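PDB 1V0D: DNA fragmentation factor subunit beta from Mus musculus, which acts as a caspase-activated deoxyribonuclease that fragments DNA and drives chromatin condensation during apoptosis. Local coordinates for residues Asn260-Ile265 with Ala306-Thr311; Ser165-Tyr170 with Leu293-Glu298; Arg219-Thr222 with Trp226-Cys229. All blocks are in the same frame, centred on the assembly; numbering follows the deposited sequence.

Contact 1 (Asn260-Ile265 with Ala306-Thr311). With MG (magnesium ion), chain C; ZN (zinc ion), chain B.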
loop_
_atom_site.group_PDB
_atom_site.type_symbol
_atom_site.label_atom_id
_atom_site.label_comp_id
_atom_site.label_asym_id
_atom_site.label_seq_id
_atom_site.Cartn_x
_atom_site.Cartn_y
_atom_site.Cartn_z
ATOM N N ASN A 260 -2.973 -7.422 2.500
ATOM C CA ASN A 260 -2.501 -7.755 3.829
ATOM C C ASN A 260 -2.978 -9.119 4.371
ATOM O O ASN A 260 -4.042 -9.605 3.987
ATOM C CB ASN A 260 -2.963 -6.606 4.731
ATOM C CG ASN A 260 -2.349 -6.639 6.101
ATOM O OD1 ASN A 260 -2.944 -7.153 7.055
ATOM N ND2 ASN A 260 -1.151 -6.080 6.219
ATOM N N LEU A 261 -2.164 -9.747 5.224
ATOM C CA LEU A 261 -2.535 -11.000 5.901
ATOM C C LEU A 261 -2.974 -10.493 7.284
ATOM O O LEU A 261 -2.174 -10.414 8.219
ATOM C CB LEU A 261 -1.340 -11.940 6.066
ATOM C CG LEU A 261 -0.951 -12.863 4.912
ATOM C CD1 LEU A 261 0.103 -13.857 5.394
ATOM C CD2 LEU A 261 -2.158 -13.604 4.407
ATOM N N ASP A 262 -4.248 -10.138 7.398
ATOM C CA ASP A 262 -4.786 -9.550 8.616
ATOM C C ASP A 262 -5.227 -10.528 9.705
ATOM O O ASP A 262 -6.018 -11.437 9.453
ATOM C CB ASP A 262 -5.931 -8.605 8.199
ATOM C CG ASP A 262 -6.603 -7.904 9.372
ATOM O OD1 ASP A 262 -5.915 -7.304 10.233
ATOM O OD2 ASP A 262 -7.853 -7.941 9.409
ATOM N N HIS A 263 -4.694 -10.340 10.913
ATOM C CA HIS A 263 -5.043 -11.181 12.055
ATOM C C HIS A 263 -6.469 -10.860 12.521
ATOM O O HIS A 263 -6.771 -9.705 12.843
ATOM C CB HIS A 263 -4.094 -10.929 13.230
ATOM C CG HIS A 263 -2.691 -11.410 13.009
ATOM N ND1 HIS A 263 -1.799 -10.761 12.184
ATOM C CD2 HIS A 263 -2.019 -12.466 13.532
ATOM C CE1 HIS A 263 -0.638 -11.394 12.211
ATOM N NE2 HIS A 263 -0.746 -12.431 13.021
ATOM N N ILE A 264 -7.336 -11.870 12.569
ATOM C CA ILE A 264 -8.703 -11.658 13.014
ATOM C C ILE A 264 -8.679 -11.239 14.478
ATOM O O ILE A 264 -9.313 -10.262 14.865
ATOM C CB ILE A 264 -9.542 -12.921 12.854
ATOM C CG1 ILE A 264 -9.448 -13.411 11.399
ATOM C CG2 ILE A 264 -10.996 -12.620 13.226
ATOM C CD1 ILE A 264 -10.230 -14.675 11.111
ATOM N N ILE A 265 -7.963 -11.990 15.303
ATOM C CA ILE A 265 -7.811 -11.624 16.701
ATOM C C ILE A 265 -6.477 -10.881 16.624
ATOM O O ILE A 265 -5.426 -11.498 16.421
ATOM C CB ILE A 265 -7.675 -12.864 17.609
ATOM C CG1 ILE A 265 -8.930 -13.733 17.504
ATOM C CG2 ILE A 265 -7.461 -12.439 19.049
ATOM C CD1 ILE A 265 -8.922 -14.931 18.439
ATOM N N ALA A 306 -8.731 -2.373 0.740
ATOM C CA ALA A 306 -10.026 -1.751 1.011
ATOM C C ALA A 306 -10.862 -2.564 2.017
ATOM O O ALA A 306 -11.902 -2.102 2.504
ATOM C CB ALA A 306 -10.805 -1.571 -0.299
ATOM N N CYS A 307 -10.403 -3.776 2.310
ATOM C CA CYS A 307 -11.089 -4.657 3.242
ATOM C C CYS A 307 -10.209 -4.922 4.439
ATOM O O CYS A 307 -10.323 -5.964 5.071
ATOM C CB CYS A 307 -11.440 -5.994 2.580
ATOM S SG CYS A 307 -12.684 -5.857 1.303
ATOM N N HIS A 308 -9.299 -4.001 4.727
ATOM C CA HIS A 308 -8.442 -4.150 5.888
ATOM C C HIS A 308 -8.893 -3.085 6.857
ATOM O O HIS A 308 -8.418 -1.957 6.801
ATOM C CB HIS A 308 -6.971 -3.915 5.552
ATOM C CG HIS A 308 -6.042 -4.182 6.700
ATOM N ND1 HIS A 308 -4.709 -3.837 6.676
ATOM C CD2 HIS A 308 -6.243 -4.806 7.886
ATOM C CE1 HIS A 308 -4.128 -4.238 7.793
ATOM N NE2 HIS A 308 -5.037 -4.831 8.545
ATOM N N LYS A 309 -9.837 -3.425 7.722
ATOM C CA LYS A 309 -10.295 -2.462 8.697
ATOM C C LYS A 309 -9.170 -2.293 9.704
ATOM O O LYS A 309 -8.715 -3.258 10.311
ATOM C CB LYS A 309 -11.573 -2.950 9.378
ATOM C CG LYS A 309 -12.739 -3.044 8.412
ATOM C CD LYS A 309 -14.046 -3.443 9.087
ATOM C CE LYS A 309 -15.160 -3.546 8.044
ATOM N NZ LYS A 309 -16.459 -4.010 8.609
ATOM N N LYS A 310 -8.700 -1.060 9.842
ATOM C CA LYS A 310 -7.621 -0.745 10.763
ATOM C C LYS A 310 -8.202 -0.384 12.115
ATOM O O LYS A 310 -7.490 0.069 13.010
ATOM C CB LYS A 310 -6.795 0.421 10.222
ATOM C CG LYS A 310 -5.826 0.040 9.107
ATOM C CD LYS A 310 -4.702 -0.836 9.644
ATOM C CE LYS A 310 -3.564 -0.957 8.632
ATOM N NZ LYS A 310 -2.398 -1.735 9.167
ATOM N N THR A 311 -9.511 -0.578 12.250
ATOM C CA THR A 311 -10.204 -0.295 13.497
ATOM C C THR A 311 -9.969 -1.477 14.417
ATOM O O THR A 311 -9.455 -2.512 13.992
ATOM C CB THR A 311 -11.705 -0.170 13.286
ATOM O OG1 THR A 311 -11.952 0.561 12.081
ATOM C CG2 THR A 311 -12.340 0.564 14.461
HETATM MG MG MG C . -4.125 -6.123 11.060
HETATM ZN ZN ZN B . -12.233 -7.213 -0.392
#
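Asp262 and His308 are brought together at the magnesium site of a nuclease domain of the His-Me finger clan, a case in which a metal centre is built from a strand and a distant loop. Asp262 lies on strand 260-263, which pairs antiparallel with strand 300-303; His308 lies in the loop that follows the latter. Asp262 OD1 binds the magnesium ion at 2.3 Å. The imidazole of His308 has the ion at its edge, in the ring plane, NE2 facing the metal at a long 3.0 Å. Separately, His308 NE2 lies 3.1 Å from Asp262 OD1, a weak hydrogen bond bent to 124° at the hydrogen. Asn260 stacks its amide over one face of the imidazole, the planes only 17° apart, with OD1 3.2 Å from CE1 of His308. It can do so because its CG stands anti to the backbone N (chi1 -169°), directed at the ring. On the opposite face lies CD of Lys310, 3.9 Å above the ring plane and toward its rim, and the two neighbours are likely to limit the ring's rotation. In the second shell, His313 is hydrogen-bonded to the other carboxylate oxygen, Asp262 OD2, while the neighbouring Cys307 ties the loop to the zinc ion. Both Asp262 and His308 converge on the magnesium, and their weak hydrogen bond is probably secondary to that shared site.

Contact 2 (Ser165-Tyr170 with Leu293-Glu298)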
loop_
_atom_site.group_PDB
_atom_site.type_symbol
_atom_site.label_atom_id
_atom_site.label_comp_id
_atom_site.label_asym_id
_atom_site.label_seq_id
_atom_site.Cartn_x
_atom_site.Cartn_y
_atom_site.Cartn_z
ATOM N N SER A 165 8.505 -13.683 4.618
ATOM C CA SER A 165 8.968 -12.444 5.207
ATOM C C SER A 165 7.931 -11.817 6.118
ATOM O O SER A 165 8.256 -11.373 7.222
ATOM C CB SER A 165 9.352 -11.469 4.105
ATOM O OG SER A 165 10.353 -12.047 3.283
ATOM N N ARG A 166 6.684 -11.771 5.664
ATOM C CA ARG A 166 5.643 -11.177 6.483
ATOM C C ARG A 166 5.570 -11.965 7.773
ATOM O O ARG A 166 5.559 -11.402 8.868
ATOM C CB ARG A 166 4.292 -11.249 5.786
ATOM C CG ARG A 166 4.292 -10.745 4.368
ATOM C CD ARG A 166 2.876 -10.714 3.833
ATOM N NE ARG A 166 2.802 -10.175 2.479
ATOM C CZ ARG A 166 1.760 -9.486 2.031
ATOM N NH1 ARG A 166 0.733 -9.270 2.848
ATOM N NH2 ARG A 166 1.748 -9.002 0.787
ATOM N N ILE A 167 5.543 -13.282 7.633
ATOM C CA ILE A 167 5.435 -14.154 8.784
ATOM C C ILE A 167 6.646 -14.113 9.693
ATOM O O ILE A 167 6.510 -14.207 10.915
ATOM C CB ILE A 167 5.106 -15.579 8.319
ATOM C CG1 ILE A 167 3.642 -15.600 7.878
ATOM C CG2 ILE A 167 5.356 -16.595 9.421
ATOM C CD1 ILE A 167 3.240 -16.857 7.177
ATOM N N ARG A 168 7.826 -13.950 9.110
ATOM C CA ARG A 168 9.041 -13.867 9.910
ATOM C C ARG A 168 8.975 -12.525 10.615
ATOM O O ARG A 168 9.501 -12.356 11.714
ATOM C CB ARG A 168 10.262 -13.916 9.012
ATOM C CG ARG A 168 11.389 -14.730 9.577
ATOM C CD ARG A 168 12.242 -15.241 8.444
ATOM N NE ARG A 168 13.324 -16.101 8.899
ATOM C CZ ARG A 168 13.991 -16.913 8.090
ATOM N NH1 ARG A 168 13.669 -16.955 6.800
ATOM N NH2 ARG A 168 14.968 -17.682 8.563
ATOM N N GLY A 169 8.313 -11.574 9.960
ATOM C CA GLY A 169 8.139 -10.252 10.527
ATOM C C GLY A 169 7.268 -10.343 11.765
ATOM O O GLY A 169 7.524 -9.677 12.764
ATOM N N TYR A 170 6.232 -11.173 11.710
ATOM C CA TYR A 170 5.363 -11.344 12.861
ATOM C C TYR A 170 6.173 -11.998 14.000
ATOM O O TYR A 170 5.984 -11.652 15.173
ATOM C CB TYR A 170 4.128 -12.202 12.516
ATOM C CG TYR A 170 3.269 -11.671 11.377
ATOM C CD1 TYR A 170 3.179 -10.298 11.120
ATOM C CD2 TYR A 170 2.526 -12.536 10.569
ATOM C CE1 TYR A 170 2.383 -9.806 10.096
ATOM C CE2 TYR A 170 1.718 -12.038 9.531
ATOM C CZ TYR A 170 1.661 -10.676 9.310
ATOM O OH TYR A 170 0.893 -10.160 8.295
ATOM N N LEU A 293 -2.776 -18.677 16.290
ATOM C CA LEU A 293 -3.204 -17.287 16.269
ATOM C C LEU A 293 -2.209 -16.352 15.613
ATOM O O LEU A 293 -2.584 -15.490 14.816
ATOM C CB LEU A 293 -3.482 -16.806 17.705
ATOM C CG LEU A 293 -4.907 -16.920 18.292
ATOM C CD1 LEU A 293 -5.732 -17.971 17.566
ATOM C CD2 LEU A 293 -4.813 -17.239 19.768
ATOM N N LEU A 294 -0.936 -16.534 15.937
ATOM C CA LEU A 294 0.107 -15.654 15.432
ATOM C C LEU A 294 0.608 -15.889 14.018
ATOM O O LEU A 294 0.922 -14.930 13.324
ATOM C CB LEU A 294 1.300 -15.679 16.405
ATOM C CG LEU A 294 1.035 -15.181 17.833
ATOM C CD1 LEU A 294 2.010 -15.756 18.817
ATOM C CD2 LEU A 294 1.116 -13.687 17.858
ATOM N N PHE A 295 0.655 -17.138 13.562
ATOM C CA PHE A 295 1.234 -17.396 12.238
ATOM C C PHE A 295 0.470 -18.241 11.238
ATOM O O PHE A 295 0.978 -18.481 10.147
ATOM C CB PHE A 295 2.608 -18.064 12.406
ATOM C CG PHE A 295 3.435 -17.510 13.540
ATOM C CD1 PHE A 295 3.647 -18.266 14.691
ATOM C CD2 PHE A 295 4.023 -16.240 13.447
ATOM C CE1 PHE A 295 4.440 -17.771 15.738
ATOM C CE2 PHE A 295 4.814 -15.734 14.481
ATOM C CZ PHE A 295 5.026 -16.500 15.631
ATOM N N THR A 296 -0.727 -18.688 11.583
ATOM C CA THR A 296 -1.483 -19.581 10.706
ATOM C C THR A 296 -2.705 -18.959 10.059
ATOM O O THR A 296 -3.240 -17.965 10.545
ATOM C CB THR A 296 -1.915 -20.824 11.509
ATOM O OG1 THR A 296 -0.750 -21.439 12.062
ATOM C CG2 THR A 296 -2.631 -21.836 10.636
ATOM N N ALA A 297 -3.150 -19.553 8.958
ATOM C CA ALA A 297 -4.329 -19.055 8.276
ATOM C C ALA A 297 -5.545 -19.271 9.164
ATOM O O ALA A 297 -6.642 -18.849 8.825
ATOM C CB ALA A 297 -4.518 -19.764 6.951
ATOM N N GLU A 298 -5.364 -19.935 10.300
ATOM C CA GLU A 298 -6.490 -20.152 11.208
ATOM C C GLU A 298 -6.969 -18.803 11.727
ATOM O O GLU A 298 -8.146 -18.620 11.996
ATOM C CB GLU A 298 -6.087 -21.003 12.415
ATOM C CG GLU A 298 -5.661 -22.407 12.083
ATOM C CD GLU A 298 -5.170 -23.172 13.308
ATOM O OE1 GLU A 298 -5.976 -23.384 14.257
ATOM O OE2 GLU A 298 -3.973 -23.555 13.309
#
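Phe295 and Tyr170 each turn CG away from their own carbonyl carbon, with chi1 at -40° for the phenylalanine and -57° for the tyrosine, and from these settings the two side chains come to share one apolar seam. The phenylalanine reaches the tyrosine with one corner of its ring: CE2 of Phe295 approaches the main-chain C of Tyr170 to 4.0 Å, near the plane of the phenyl ring, and lies 4.1 Å from Tyr170 CB. The phenol runs past the end of the opposing helix, its CD2 4.0 Å from the carbonyl oxygen of Leu294. One turn earlier, Ile167 adds both arms, CG2 standing 4.3 Å from CD2 of Phe295 and Ile167 CD1 4.1 Å from Phe295 O. Such an arrangement illustrates how one helix can receive the last turn of another: helix 155-175 offers Ile167 and Tyr170, one turn apart, to the C-terminal end of helix 287-295, and the chain leaves helical geometry at Thr296. No hydrogen bond spans the two segments, and their mutual burial of 175 Å² rests on van der Waals contact. Each ring is also backed from within its own helix, since the carbonyl oxygen of Arg166 sits over the centre of the Tyr170 ring and CB of Leu294 over that of Phe295. Helix 186-202 closes the cluster from a further direction, with Leu200 touching both Ile167 and Phe295, and Met196 touching Leu294 and Phe295.

Contact 3 (Arg219-Thr222 with Trp226-Cys229). With ZN (zinc ion), chain B.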
loop_
_atom_site.group_PDB
_atom_site.type_symbol
_atom_site.label_atom_id
_atom_site.label_comp_id
_atom_site.label_asym_id
_atom_site.label_seq_id
_atom_site.Cartn_x
_atom_site.Cartn_y
_atom_site.Cartn_z
ATOM N N ARG A 219 -1.766 -23.655 -0.223
ATOM C CA ARG A 219 -1.842 -22.396 -0.919
ATOM C C ARG A 219 -3.110 -21.635 -0.613
ATOM O O ARG A 219 -4.098 -22.203 -0.157
ATOM C CB ARG A 219 -1.679 -22.609 -2.430
ATOM C CG ARG A 219 -2.443 -23.759 -3.034
ATOM C CD ARG A 219 -1.887 -24.058 -4.417
ATOM N NE ARG A 219 -2.496 -25.223 -5.052
ATOM C CZ ARG A 219 -3.740 -25.259 -5.525
ATOM N NH1 ARG A 219 -4.517 -24.189 -5.438
ATOM N NH2 ARG A 219 -4.211 -26.366 -6.089
ATOM N N LEU A 220 -3.059 -20.330 -0.838
ATOM C CA LEU A 220 -4.201 -19.463 -0.614
ATOM C C LEU A 220 -4.761 -19.082 -1.985
ATOM O O LEU A 220 -5.791 -18.413 -2.095
ATOM C CB LEU A 220 -3.755 -18.218 0.155
ATOM C CG LEU A 220 -4.167 -18.053 1.625
ATOM C CD1 LEU A 220 -4.307 -19.402 2.312
ATOM C CD2 LEU A 220 -3.135 -17.179 2.334
ATOM N N CYS A 221 -4.085 -19.548 -3.029
ATOM C CA CYS A 221 -4.484 -19.244 -4.399
ATOM C C CYS A 221 -4.784 -20.494 -5.221
ATOM O O CYS A 221 -4.520 -21.623 -4.787
ATOM C CB CYS A 221 -3.362 -18.471 -5.093
ATOM S SG CYS A 221 -1.788 -19.388 -5.068
ATOM N N THR A 222 -5.332 -20.270 -6.416
ATOM C CA THR A 222 -5.636 -21.346 -7.339
ATOM C C THR A 222 -4.286 -21.727 -7.911
ATOM O O THR A 222 -3.313 -20.986 -7.762
ATOM C CB THR A 222 -6.510 -20.877 -8.479
ATOM O OG1 THR A 222 -5.736 -20.059 -9.357
ATOM C CG2 THR A 222 -7.664 -20.066 -7.949
ATOM N N TRP A 226 -4.308 -17.168 -8.658
ATOM C CA TRP A 226 -5.371 -16.221 -8.309
ATOM C C TRP A 226 -5.791 -16.200 -6.831
ATOM O O TRP A 226 -6.247 -17.214 -6.293
ATOM C CB TRP A 226 -6.617 -16.480 -9.155
ATOM C CG TRP A 226 -6.521 -15.959 -10.552
ATOM C CD1 TRP A 226 -6.174 -16.658 -11.674
ATOM C CD2 TRP A 226 -6.749 -14.613 -10.972
ATOM N NE1 TRP A 226 -6.173 -15.829 -12.769
ATOM C CE2 TRP A 226 -6.522 -14.565 -12.367
ATOM C CE3 TRP A 226 -7.121 -13.438 -10.304
ATOM C CZ2 TRP A 226 -6.657 -13.384 -13.110
ATOM C CZ3 TRP A 226 -7.253 -12.266 -11.041
ATOM C CH2 TRP A 226 -7.022 -12.249 -12.431
ATOM N N PHE A 227 -5.650 -15.040 -6.184
ATOM C CA PHE A 227 -6.040 -14.887 -4.784
ATOM C C PHE A 227 -7.345 -14.105 -4.697
ATOM O O PHE A 227 -7.578 -13.183 -5.479
ATOM C CB PHE A 227 -4.979 -14.138 -3.986
ATOM C CG PHE A 227 -3.647 -14.818 -3.946
ATOM C CD1 PHE A 227 -2.789 -14.769 -5.044
ATOM C CD2 PHE A 227 -3.226 -15.484 -2.796
ATOM C CE1 PHE A 227 -1.519 -15.373 -4.995
ATOM C CE2 PHE A 227 -1.957 -16.091 -2.735
ATOM C CZ PHE A 227 -1.106 -16.034 -3.834
ATOM N N SER A 228 -8.203 -14.479 -3.751
ATOM C CA SER A 228 -9.481 -13.801 -3.565
ATOM C C SER A 228 -9.505 -13.128 -2.220
ATOM O O SER A 228 -9.105 -13.715 -1.214
ATOM C CB SER A 228 -10.639 -14.787 -3.634
ATOM O OG SER A 228 -10.899 -15.177 -4.969
ATOM N N CYS A 229 -9.966 -11.888 -2.191
ATOM C CA CYS A 229 -10.039 -11.180 -0.927
ATOM C C CYS A 229 -11.019 -11.971 -0.062
ATOM O O CYS A 229 -12.072 -12.398 -0.540
ATOM C CB CYS A 229 -10.562 -9.760 -1.147
ATOM S SG CYS A 229 -10.630 -8.786 0.352
HETATM ZN ZN ZN B . -12.233 -7.213 -0.392
#
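The phenyl ring of Phe227 takes CB of Cys221 squarely over one face, a CH-pi contact 3.4 Å from the ring centroid and 6° off the normal. The sulfur of Cys221 meets the same ring obliquely, its SG 4.2 Å from the centroid, and CB of Leu220 packs 4.0 Å from CE2 of Phe227. The indole of Trp226, by contrast, meets Thr222 OG1 at its edge. Two hydrogen bonds span the short connection between the segments: Thr222 N donates to Trp226 O at 3.2 Å, tilted from the carbonyl plane, and Trp226 N donates to Thr222 OG1 at 3.3 Å. That hydroxyl also accepts from the backbone N of Glu224. Arg219 NH1 is hydrogen-bonded to Cys221 O at 2.6 Å, in the carbonyl plane on a lone pair. An alanine here in place of Phe227 removes the ring, and CB of Cys221 and CB of Leu220 would probably be left without their packing partner, facing a gap. Strand 227-228 leads from this packing to Cys229, whose SG binds the zinc ion at 2.4 Å. It pairs antiparallel with strand 243-244, Phe227 packs on Phe256 and on Leu302 of strand 300-303, and Trp226 touches Lys120 of the second subunit.

In the fold
Contact 1 holds the magnesium site, and contacts 2 and 3 adjoin it, their centres 13 Å and 17 Å from its own. It touches both, whereas contacts 2 and 3 do not meet, their nearest atoms about 5 Å apart. Strand 260-263 joins contact 2 through probable hydrogen bonds from His263 NE2 to Leu294 O (3.0 Å) and between Tyr170 OH and Leu261 O (3.1 Å); the Tyr170 side chain comes about 7 Å from the magnesium ion. Toward contact 3 the link is zinc, bound by Cys229 and Cys307 together with Cys238 and His242, besides Leu261 packing on Leu220. Because Cys307 directly precedes His308, the zinc site probably steadies the loop carrying that magnesium-site histidine.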